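Local coordinates for protein ADP-ribosylating toxin CARDS (Mycoplasma pneumoniae, PDB 4TLV) that transfers the ADP-ribosyl group from NAD(+) to multiple target proteins and causes vacuolization of mammalian cells as the main virulence factor of its bacterium, at residues 542-547 with 582-587; 103-108 with 527-532; 276-281 with 424-429. All blocks are in the same frame, centred on the assembly; numbering follows the deposited sequence.

Contact 1 of 3, residues 542-547 with 582-587; sequences NFRHIR and ILVKDG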
loop_
_atom_site.group_PDB
_atom_site.type_symbol
_atom_site.label_atom_id
_atom_site.label_comp_id
_atom_site.label_asym_id
_atom_site.label_seq_id
_atom_site.Cartn_x
_atom_site.Cartn_y
_atom_site.Cartn_z
ATOM N N ASN A 542 -9.911 17.554 0.859
ATOM C CA ASN A 542 -9.573 16.631 1.946
ATOM C C ASN A 542 -8.703 17.334 2.995
ATOM O O ASN A 542 -7.514 17.585 2.758
ATOM C CB ASN A 542 -8.837 15.413 1.366
ATOM C CG ASN A 542 -8.799 14.236 2.320
ATOM O OD1 ASN A 542 -9.780 13.945 3.009
ATOM N ND2 ASN A 542 -7.658 13.547 2.363
ATOM N N PHE A 543 -9.302 17.671 4.141
ATOM C CA PHE A 543 -8.588 18.359 5.222
ATOM C C PHE A 543 -8.405 17.457 6.439
ATOM O O PHE A 543 -9.235 16.574 6.709
ATOM C CB PHE A 543 -9.391 19.583 5.701
ATOM C CG PHE A 543 -9.488 20.690 4.701
ATOM C CD1 PHE A 543 -8.354 21.379 4.281
ATOM C CD2 PHE A 543 -10.726 21.097 4.231
ATOM C CE1 PHE A 543 -8.461 22.431 3.372
ATOM C CE2 PHE A 543 -10.837 22.141 3.327
ATOM C CZ PHE A 543 -9.706 22.806 2.898
ATOM N N ARG A 544 -7.327 17.696 7.183
ATOM C CA ARG A 544 -7.119 17.108 8.501
ATOM C C ARG A 544 -6.459 18.136 9.414
ATOM O O ARG A 544 -5.798 19.061 8.944
ATOM C CB ARG A 544 -6.177 15.900 8.420
ATOM C CG ARG A 544 -6.679 14.730 7.565
ATOM C CD ARG A 544 -7.871 14.017 8.240
ATOM N NE ARG A 544 -8.208 12.793 7.494
ATOM C CZ ARG A 544 -8.899 12.770 6.358
ATOM N NH1 ARG A 544 -9.369 13.896 5.817
ATOM N NH2 ARG A 544 -9.141 11.608 5.760
ATOM N N HIS A 545 -6.619 17.952 10.718
ATOM C CA HIS A 545 -5.746 18.597 11.688
ATOM C C HIS A 545 -4.495 17.729 11.863
ATOM O O HIS A 545 -4.550 16.510 11.702
ATOM C CB HIS A 545 -6.464 18.781 13.030
ATOM C CG HIS A 545 -7.604 19.751 12.965
ATOM N ND1 HIS A 545 -8.699 19.678 13.799
ATOM C CD2 HIS A 545 -7.832 20.798 12.135
ATOM C CE1 HIS A 545 -9.545 20.650 13.499
ATOM N NE2 HIS A 545 -9.042 21.345 12.494
ATOM N N ILE A 546 -3.370 18.360 12.177
ATOM C CA ILE A 546 -2.117 17.637 12.389
ATOM C C ILE A 546 -1.532 18.035 13.738
ATOM O O ILE A 546 -1.413 19.217 14.036
ATOM C CB ILE A 546 -1.103 17.900 11.240
ATOM C CG1 ILE A 546 -1.697 17.437 9.903
ATOM C CG2 ILE A 546 0.231 17.196 11.523
ATOM C CD1 ILE A 546 -0.837 17.740 8.688
ATOM N N ARG A 547 -1.202 17.047 14.561
ATOM C CA ARG A 547 -0.666 17.297 15.897
ATOM C C ARG A 547 0.620 16.516 16.129
ATOM O O ARG A 547 0.831 15.454 15.545
ATOM C CB ARG A 547 -1.686 16.908 16.966
ATOM C CG ARG A 547 -2.914 17.816 16.995
ATOM C CD ARG A 547 -3.870 17.460 18.130
ATOM N NE ARG A 547 -4.964 18.432 18.199
ATOM C CZ ARG A 547 -6.073 18.367 17.473
ATOM N NH1 ARG A 547 -6.254 17.370 16.610
ATOM N NH2 ARG A 547 -7.007 19.299 17.608
ATOM N N ILE A 582 -5.317 21.458 7.217
ATOM C CA ILE A 582 -4.220 21.150 6.312
ATOM C C ILE A 582 -4.732 20.236 5.193
ATOM O O ILE A 582 -5.434 19.261 5.465
ATOM C CB ILE A 582 -3.046 20.457 7.061
ATOM C CG1 ILE A 582 -2.699 21.185 8.373
ATOM C CG2 ILE A 582 -1.810 20.291 6.131
ATOM C CD1 ILE A 582 -2.345 22.691 8.180
ATOM N N LEU A 583 -4.400 20.545 3.939
ATOM C CA LEU A 583 -4.748 19.654 2.832
ATOM C C LEU A 583 -3.856 18.416 2.877
ATOM O O LEU A 583 -2.637 18.540 3.029
ATOM C CB LEU A 583 -4.539 20.342 1.480
ATOM C CG LEU A 583 -5.484 21.477 1.091
ATOM C CD1 LEU A 583 -4.929 22.221 -0.118
ATOM C CD2 LEU A 583 -6.847 20.896 0.777
ATOM N N VAL A 584 -4.463 17.241 2.707
ATOM C CA VAL A 584 -3.733 15.972 2.641
ATOM C C VAL A 584 -4.255 15.153 1.453
ATOM O O VAL A 584 -5.461 15.121 1.194
ATOM C CB VAL A 584 -3.921 15.132 3.929
ATOM C CG1 VAL A 584 -2.829 14.046 4.028
ATOM C CG2 VAL A 584 -3.878 16.021 5.181
ATOM N N LYS A 585 -3.350 14.486 0.742
ATOM C CA LYS A 585 -3.724 13.741 -0.454
ATOM C C LYS A 585 -4.879 12.764 -0.166
ATOM O O LYS A 585 -4.827 11.989 0.785
ATOM C CB LYS A 585 -2.497 12.998 -1.002
ATOM C CG LYS A 585 -2.744 12.143 -2.267
ATOM C CD LYS A 585 -1.398 11.718 -2.898
ATOM C CE LYS A 585 -1.558 10.603 -3.933
ATOM N NZ LYS A 585 -2.503 11.004 -5.008
ATOM N N ASP A 586 -5.915 12.803 -0.983
ATOM C CA ASP A 586 -7.047 11.893 -0.799
ATOM C C ASP A 586 -6.565 10.459 -0.756
ATOM O O ASP A 586 -5.818 10.047 -1.637
ATOM C CB ASP A 586 -8.029 12.005 -1.959
ATOM C CG ASP A 586 -9.149 12.968 -1.676
ATOM O OD1 ASP A 586 -8.935 14.185 -1.862
ATOM O OD2 ASP A 586 -10.241 12.504 -1.275
ATOM N N GLY A 587 -7.017 9.706 0.248
ATOM C CA GLY A 587 -6.694 8.288 0.365
ATOM C C GLY A 587 -5.404 7.970 1.095
ATOM O O GLY A 587 -5.020 6.809 1.203
HETATM O O HOH W 1 -8.056 10.498 2.743
#
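Arg-544 and Ile-582 form an antiparallel hydrogen-bonded pair, each amide N lying 3.0 Å from the other's carbonyl O, while the neighbouring Phe-543 and Leu-583 make the non-hydrogen-bonded pair. Packing is tight on the face bearing Arg-544 and Ile-582. Ile-546 CD1 meets Ile-582 CG2 at 3.7 Å, the two side chains crossing at about a right angle, as suits beta-branched residues on strands of the D3 beta-trefoil. Val-584 CG2 lies against the methylenes CB and CG of Arg-544, and Phe-528 covers both Ile-546 and Val-584. On the sheet face that carries Phe-543, Leu-583 runs alongside it and sets CD2 3.4 Å from ring atom CE1.

Beyond the strand ends the contact turns polar but stays well held around buried Asn-542. With CG anti to the backbone N (chi1 -163°), Asn-542 reaches across the gap, and its ND2 donates to Val-584 O at 2.9 Å from above the carbonyl plane. Its main-chain O accepts Val-584 N. The loose, solvent side comes last: a water takes the Gly-587 N-H at 2.8 Å and a weak bond from ND2, and exposed Asp-586 rests OD1 against Asn-542 CB.

Arg-544 NH1 donates to both Asn-542 OD1 and Phe-543 O, whereas NH2 pairs with Asp-589. The asparagine amide, gripped at both ends, is thus fixed in orientation, and the buried guanidinium charge is probably neutralised locally.

Contact 2 of 3, residues 103-108 with 527-532; sequences MRQRQV and YFSRDD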
loop_
_atom_site.group_PDB
_atom_site.type_symbol
_atom_site.label_atom_id
_atom_site.label_comp_id
_atom_site.label_asym_id
_atom_site.label_seq_id
_atom_site.Cartn_x
_atom_site.Cartn_y
_atom_site.Cartn_z
ATOM N N MET A 103 -6.252 7.832 20.718
ATOM C CA MET A 103 -5.290 7.475 21.754
ATOM C C MET A 103 -4.320 8.613 22.073
ATOM O O MET A 103 -4.027 8.862 23.239
ATOM C CB MET A 103 -4.532 6.188 21.400
ATOM C CG MET A 103 -5.435 4.958 21.395
ATOM S SD MET A 103 -4.507 3.426 21.217
ATOM C CE MET A 103 -3.480 3.823 19.807
ATOM N N ARG A 104 -3.820 9.308 21.053
ATOM C CA ARG A 104 -2.886 10.400 21.308
ATOM C C ARG A 104 -3.587 11.583 21.984
ATOM O O ARG A 104 -2.963 12.316 22.743
ATOM C CB ARG A 104 -2.215 10.900 20.027
ATOM C CG ARG A 104 -1.325 9.880 19.314
ATOM C CD ARG A 104 -0.322 9.182 20.239
ATOM N NE ARG A 104 0.582 10.096 20.957
ATOM C CZ ARG A 104 1.554 9.685 21.769
ATOM N NH1 ARG A 104 1.758 8.391 21.951
ATOM N NH2 ARG A 104 2.330 10.563 22.399
ATOM N N GLN A 105 -4.868 11.785 21.677
ATOM C CA GLN A 105 -5.618 12.903 22.259
ATOM C C GLN A 105 -6.208 12.498 23.606
ATOM O O GLN A 105 -6.910 13.283 24.237
ATOM C CB GLN A 105 -6.733 13.390 21.313
ATOM C CG GLN A 105 -6.244 13.943 19.967
ATOM C CD GLN A 105 -7.214 14.945 19.349
ATOM O OE1 GLN A 105 -7.519 15.976 19.953
ATOM N NE2 GLN A 105 -7.692 14.656 18.137
ATOM N N ARG A 106 -5.943 11.262 24.021
ATOM C CA ARG A 106 -6.393 10.729 25.308
ATOM C C ARG A 106 -7.918 10.567 25.438
ATOM O O ARG A 106 -8.511 10.911 26.463
ATOM C CB ARG A 106 -5.812 11.575 26.458
ATOM C CG ARG A 106 -4.284 11.582 26.462
ATOM C CD ARG A 106 -3.699 12.702 27.324
ATOM N NE ARG A 106 -2.241 12.625 27.368
ATOM C CZ ARG A 106 -1.565 11.541 27.748
ATOM N NH1 ARG A 106 -2.220 10.442 28.116
ATOM N NH2 ARG A 106 -0.234 11.549 27.762
ATOM N N GLN A 107 -8.546 10.005 24.412
ATOM C CA GLN A 107 -9.996 9.844 24.405
ATOM C C GLN A 107 -10.366 8.379 24.333
ATOM O O GLN A 107 -11.388 7.999 23.766
ATOM C CB GLN A 107 -10.605 10.639 23.248
ATOM C CG GLN A 107 -10.260 12.127 23.330
ATOM C CD GLN A 107 -10.582 12.908 22.061
ATOM O OE1 GLN A 107 -11.205 12.388 21.138
ATOM N NE2 GLN A 107 -10.161 14.169 22.019
ATOM N N VAL A 108 -9.525 7.543 24.918
ATOM C CA VAL A 108 -9.771 6.115 24.891
ATOM C C VAL A 108 -9.773 5.531 26.302
ATOM O O VAL A 108 -8.957 5.900 27.142
ATOM C CB VAL A 108 -8.706 5.384 24.037
ATOM C CG1 VAL A 108 -8.752 3.878 24.293
ATOM C CG2 VAL A 108 -8.901 5.707 22.541
ATOM N N TYR A 527 0.732 13.124 13.879
ATOM C CA TYR A 527 -0.414 12.293 13.507
ATOM C C TYR A 527 -1.558 13.155 12.997
ATOM O O TYR A 527 -1.606 14.364 13.254
ATOM C CB TYR A 527 -0.865 11.412 14.677
ATOM C CG TYR A 527 -1.401 12.195 15.853
ATOM C CD1 TYR A 527 -0.539 12.764 16.788
ATOM C CD2 TYR A 527 -2.770 12.371 16.028
ATOM C CE1 TYR A 527 -1.040 13.489 17.878
ATOM C CE2 TYR A 527 -3.278 13.089 17.107
ATOM C CZ TYR A 527 -2.406 13.645 18.025
ATOM O OH TYR A 527 -2.915 14.358 19.091
ATOM N N PHE A 528 -2.467 12.531 12.253
ATOM C CA PHE A 528 -3.575 13.242 11.622
ATOM C C PHE A 528 -4.859 13.033 12.419
ATOM O O PHE A 528 -5.055 11.965 13.017
ATOM C CB PHE A 528 -3.766 12.743 10.182
ATOM C CG PHE A 528 -2.547 12.940 9.311
ATOM C CD1 PHE A 528 -1.489 12.041 9.365
ATOM C CD2 PHE A 528 -2.467 14.028 8.450
ATOM C CE1 PHE A 528 -0.357 12.223 8.577
ATOM C CE2 PHE A 528 -1.339 14.225 7.654
ATOM C CZ PHE A 528 -0.282 13.325 7.718
ATOM N N SER A 529 -5.715 14.055 12.426
ATOM C CA SER A 529 -6.981 14.034 13.176
ATOM C C SER A 529 -8.127 14.509 12.316
ATOM O O SER A 529 -8.022 15.537 11.650
ATOM C CB SER A 529 -6.924 14.967 14.398
ATOM O OG SER A 529 -5.852 14.636 15.251
ATOM N N ARG A 530 -9.238 13.781 12.352
ATOM C CA ARG A 530 -10.439 14.197 11.648
ATOM C C ARG A 530 -11.236 15.216 12.468
ATOM O O ARG A 530 -11.863 16.100 11.910
ATOM C CB ARG A 530 -11.323 12.975 11.305
ATOM C CG ARG A 530 -10.665 11.975 10.334
ATOM C CD ARG A 530 -11.473 10.677 10.262
ATOM N NE ARG A 530 -12.825 10.943 9.760
ATOM C CZ ARG A 530 -13.170 10.928 8.475
ATOM N NH1 ARG A 530 -12.272 10.618 7.542
ATOM N NH2 ARG A 530 -14.419 11.200 8.125
ATOM N N ASP A 531 -11.186 15.076 13.791
ATOM C CA ASP A 531 -11.951 15.910 14.719
ATOM C C ASP A 531 -13.381 16.134 14.214
ATOM O O ASP A 531 -14.065 15.173 13.883
ATOM C CB ASP A 531 -11.210 17.224 15.028
ATOM C CG ASP A 531 -9.861 16.990 15.747
ATOM O OD1 ASP A 531 -9.785 16.127 16.648
ATOM O OD2 ASP A 531 -8.874 17.672 15.414
ATOM N N ASP A 532 -13.828 17.387 14.139
ATOM C CA ASP A 532 -15.185 17.685 13.669
ATOM C C ASP A 532 -15.187 18.268 12.260
ATOM O O ASP A 532 -16.138 18.933 11.862
ATOM C CB ASP A 532 -15.893 18.668 14.615
ATOM C CG ASP A 532 -16.156 18.076 15.988
ATOM O OD1 ASP A 532 -16.625 16.917 16.064
ATOM O OD2 ASP A 532 -15.900 18.776 16.996
#
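This is an interdomain contact of mixed character: Arg-104 and Gln-105, where helix 92-104 of the mono-ADP-ribosyltransferase domain ends, meet Tyr-527, Ser-529 and Asp-531 on and just beyond strand 526-529 of the D3 beta-trefoil. A Schellman motif, with positive phi at Arg-106, closes the helix and turns the chain away after Gln-105. No backbone pairing joins the segments; the nearest CA atoms, those of Arg-104 and Tyr-527, are 8.4 Å apart, and side chains bridge the interval.

The apolar half is a CH-pi contact. Arg-104 CB sits over one face of the Tyr-527 ring, 3.7 Å from its centroid and displaced toward the rim, with CZ its closest atom at 3.4 Å. Tyr-527 CG stands between the backbone N and the carbonyl carbon (chi1 65°), which raises the ring toward the helix. The arginine suits this place because its aliphatic root can lie on the ring while the chain, bent at chi2 and chi3, carries the guanidinium away to Gln-119 and to the carbonyl of Tyr-549; the tyrosine OH bonds to Asn-552. Gln-105 CG comes to the ring's edge, 3.5 Å from Tyr-527 OH.

The polar half belongs to the long side chain of Gln-105, extended beyond CG. Its NE2 donates to Asp-531 OD1 at 3.0 Å in a nearly straight bond (166°), in the amide plane and on the syn lone pair, although the amide and carboxylate planes stand 82° apart.

Asp-531 OD2 is held by His-545 and Arg-547, which position the carboxylate and probably keep it ionised. NE2 also bonds to Asp-101, as does Ser-529 OG, so the two N-H groups of a neutral amide serve two acidic side chains, one from each domain, without adding charge.

Contact 3 of 3, residues 276-281 with 424-429; sequences PVYLRG and ECTTHA. With ACT (acetate ion), chain M.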
loop_
_atom_site.group_PDB
_atom_site.type_symbol
_atom_site.label_atom_id
_atom_site.label_comp_id
_atom_site.label_asym_id
_atom_site.label_seq_id
_atom_site.Cartn_x
_atom_site.Cartn_y
_atom_site.Cartn_z
ATOM N N PRO A 276 18.735 -9.056 -11.156
ATOM C CA PRO A 276 18.632 -8.111 -12.274
ATOM C C PRO A 276 17.389 -8.460 -13.094
ATOM O O PRO A 276 16.793 -9.519 -12.883
ATOM C CB PRO A 276 19.901 -8.400 -13.084
ATOM C CG PRO A 276 20.180 -9.850 -12.797
ATOM C CD PRO A 276 19.887 -9.964 -11.316
ATOM N N VAL A 277 17.002 -7.583 -14.017
ATOM C CA VAL A 277 15.774 -7.760 -14.771
ATOM C C VAL A 277 16.059 -7.704 -16.270
ATOM O O VAL A 277 16.623 -6.722 -16.768
ATOM C CB VAL A 277 14.741 -6.665 -14.422
ATOM C CG1 VAL A 277 13.454 -6.882 -15.213
ATOM C CG2 VAL A 277 14.465 -6.663 -12.890
ATOM N N TYR A 278 15.653 -8.762 -16.968
ATOM C CA TYR A 278 15.851 -8.901 -18.414
ATOM C C TYR A 278 14.532 -8.915 -19.163
ATOM O O TYR A 278 13.628 -9.664 -18.818
ATOM C CB TYR A 278 16.569 -10.214 -18.719
ATOM C CG TYR A 278 18.016 -10.254 -18.305
ATOM C CD1 TYR A 278 18.375 -10.433 -16.978
ATOM C CD2 TYR A 278 19.023 -10.136 -19.248
ATOM C CE1 TYR A 278 19.700 -10.482 -16.600
ATOM C CE2 TYR A 278 20.357 -10.190 -18.888
ATOM C CZ TYR A 278 20.689 -10.356 -17.561
ATOM O OH TYR A 278 22.008 -10.404 -17.207
ATOM N N LEU A 279 14.439 -8.096 -20.207
ATOM C CA LEU A 279 13.246 -8.027 -21.031
ATOM C C LEU A 279 13.578 -8.357 -22.485
ATOM O O LEU A 279 14.698 -8.132 -22.942
ATOM C CB LEU A 279 12.621 -6.635 -20.937
ATOM C CG LEU A 279 12.264 -6.239 -19.503
ATOM C CD1 LEU A 279 13.117 -5.071 -19.079
ATOM C CD2 LEU A 279 10.787 -5.931 -19.350
ATOM N N ARG A 280 12.596 -8.883 -23.203
ATOM C CA ARG A 280 12.774 -9.240 -24.607
ATOM C C ARG A 280 11.658 -8.627 -25.450
ATOM O O ARG A 280 10.485 -8.646 -25.065
ATOM C CB ARG A 280 12.827 -10.765 -24.768
ATOM C CG ARG A 280 13.150 -11.255 -26.179
ATOM C CD ARG A 280 13.546 -12.731 -26.158
ATOM N NE ARG A 280 14.828 -12.924 -25.487
ATOM C CZ ARG A 280 15.274 -14.088 -25.023
ATOM N NH1 ARG A 280 14.534 -15.188 -25.148
ATOM N NH2 ARG A 280 16.461 -14.147 -24.433
ATOM N N GLY A 281 12.043 -8.039 -26.579
ATOM C CA GLY A 281 11.089 -7.458 -27.503
ATOM C C GLY A 281 10.392 -8.581 -28.231
ATOM O O GLY A 281 11.034 -9.536 -28.654
ATOM N N GLU A 424 17.599 -19.231 -16.092
ATOM C CA GLU A 424 18.871 -19.153 -15.378
ATOM C C GLU A 424 19.729 -18.005 -15.916
ATOM O O GLU A 424 20.356 -17.279 -15.149
ATOM C CB GLU A 424 19.634 -20.472 -15.485
ATOM C CG GLU A 424 20.945 -20.490 -14.700
ATOM C CD GLU A 424 21.666 -21.834 -14.782
ATOM O OE1 GLU A 424 21.155 -22.738 -15.488
ATOM O OE2 GLU A 424 22.737 -21.989 -14.147
ATOM N N CYS A 425 19.752 -17.835 -17.234
ATOM C CA CYS A 425 20.614 -16.826 -17.848
ATOM C C CYS A 425 19.970 -15.437 -17.948
ATOM O O CYS A 425 20.588 -14.500 -18.459
ATOM C CB CYS A 425 21.069 -17.282 -19.238
ATOM S SG CYS A 425 22.354 -18.561 -19.226
ATOM N N THR A 426 18.733 -15.304 -17.477
ATOM C CA THR A 426 18.069 -14.003 -17.510
ATOM C C THR A 426 17.510 -13.590 -16.135
ATOM O O THR A 426 18.253 -13.518 -15.152
ATOM C CB THR A 426 17.004 -13.914 -18.636
ATOM O OG1 THR A 426 16.103 -15.025 -18.570
ATOM C CG2 THR A 426 17.677 -13.904 -20.014
ATOM N N THR A 427 16.218 -13.304 -16.066
ATOM C CA THR A 427 15.618 -12.882 -14.803
ATOM C C THR A 427 15.358 -14.086 -13.913
ATOM O O THR A 427 14.737 -15.046 -14.348
ATOM C CB THR A 427 14.277 -12.186 -15.047
ATOM O OG1 THR A 427 14.453 -11.182 -16.049
ATOM C CG2 THR A 427 13.756 -11.545 -13.744
ATOM N N HIS A 428 15.803 -14.041 -12.664
ATOM C CA HIS A 428 15.485 -15.156 -11.776
ATOM C C HIS A 428 14.027 -15.127 -11.335
ATOM O O HIS A 428 13.387 -14.078 -11.349
ATOM C CB HIS A 428 16.478 -15.259 -10.633
ATOM C CG HIS A 428 17.827 -15.743 -11.085
ATOM N ND1 HIS A 428 18.964 -16.010 -10.398
ATOM C CD2 HIS A 428 18.107 -16.009 -12.409
ATOM C CE1 HIS A 428 19.904 -16.423 -11.316
ATOM N NE2 HIS A 428 19.362 -16.415 -12.521
ATOM N N ALA A 429 13.499 -16.294 -10.986
ATOM C CA ALA A 429 12.052 -16.482 -10.930
ATOM C C ALA A 429 11.370 -15.600 -9.885
ATOM O O ALA A 429 10.221 -15.184 -10.069
ATOM C CB ALA A 429 11.716 -17.963 -10.669
HETATM C C ACT M . 15.840 -19.334 -11.835
HETATM O O ACT M . 15.296 -18.583 -10.989
HETATM O OXT ACT M . 16.617 -20.214 -11.395
HETATM C CH3 ACT M . 15.572 -19.195 -13.304
HETATM O O HOH W 2 17.438 -12.045 -11.734
#
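Tyr-278 and Thr-427 are joined by a direct hydrogen bond: Tyr-278 N donates to Thr-427 OG1 at 2.9 Å and 162°. The threonine reaches the strand because its OG1 is anti to its own carbonyl carbon (chi1 -50°), on the side of the incoming N-H. A hydroxyl suits this position, since it can accept from Tyr-278 and also make a weak bond to Ile-421 O. A water adds an indirect link, donating to Pro-276 O and accepting from His-428 N at 2.7 Å.

Packing centres on the Tyr-278 ring. Thr-426 CA lies over one face in a CH-pi contact, 3.9 Å from the centroid, and Cys-425 O stands farther out over the same face. The Tyr-278 and Thr-426 CB atoms approach to 3.7 Å. The flat ring can thus cover a turn of main chain, while Thr-426 OG1 is directed to Ile-421 O.

Both segments belong to D2, a beta-trefoil, and lie near the two ends of that domain. Strand 278-281 pairs antiparallel with strand 415-421, and the loop that leaves the latter folds back over Tyr-278. The meeting of first and last strands is characteristic of the trefoil, whose termini come together.

A bond inside the loop helps to shape it. His-428 NE2 donates to Glu-424 O at 2.9 Å, with the acceptor in the imidazole plane, so the ring closes the turn as a brace.

An acetate, probably from the crystallisation liquor, accepts the N-H of Ala-429 at 2.9 Å from its O to Ala-429 N, and also bonds to His-163 ND1.

In the fold
From the N terminus, the chain first passes residues 103-108 in the mono-ADP-ribosyltransferase domain, opening contact 2. It then enters D2, where contact 3 opens at 276-281 and closes at 424-429. Contact 3 is therefore nested inside the much longer loop that contact 2 closes at 527-532 in D3, tying the first domain to the last. Contact 1 follows in series, closing a short loop within D3. Contacts 1 and 2 adjoin, because strand 526-529 of contact 2 pairs antiparallel with strand 543-548 of contact 1 in one sheet. Contact 3 lies across the chain's centre, about 42 Å from contact 1, centre to centre.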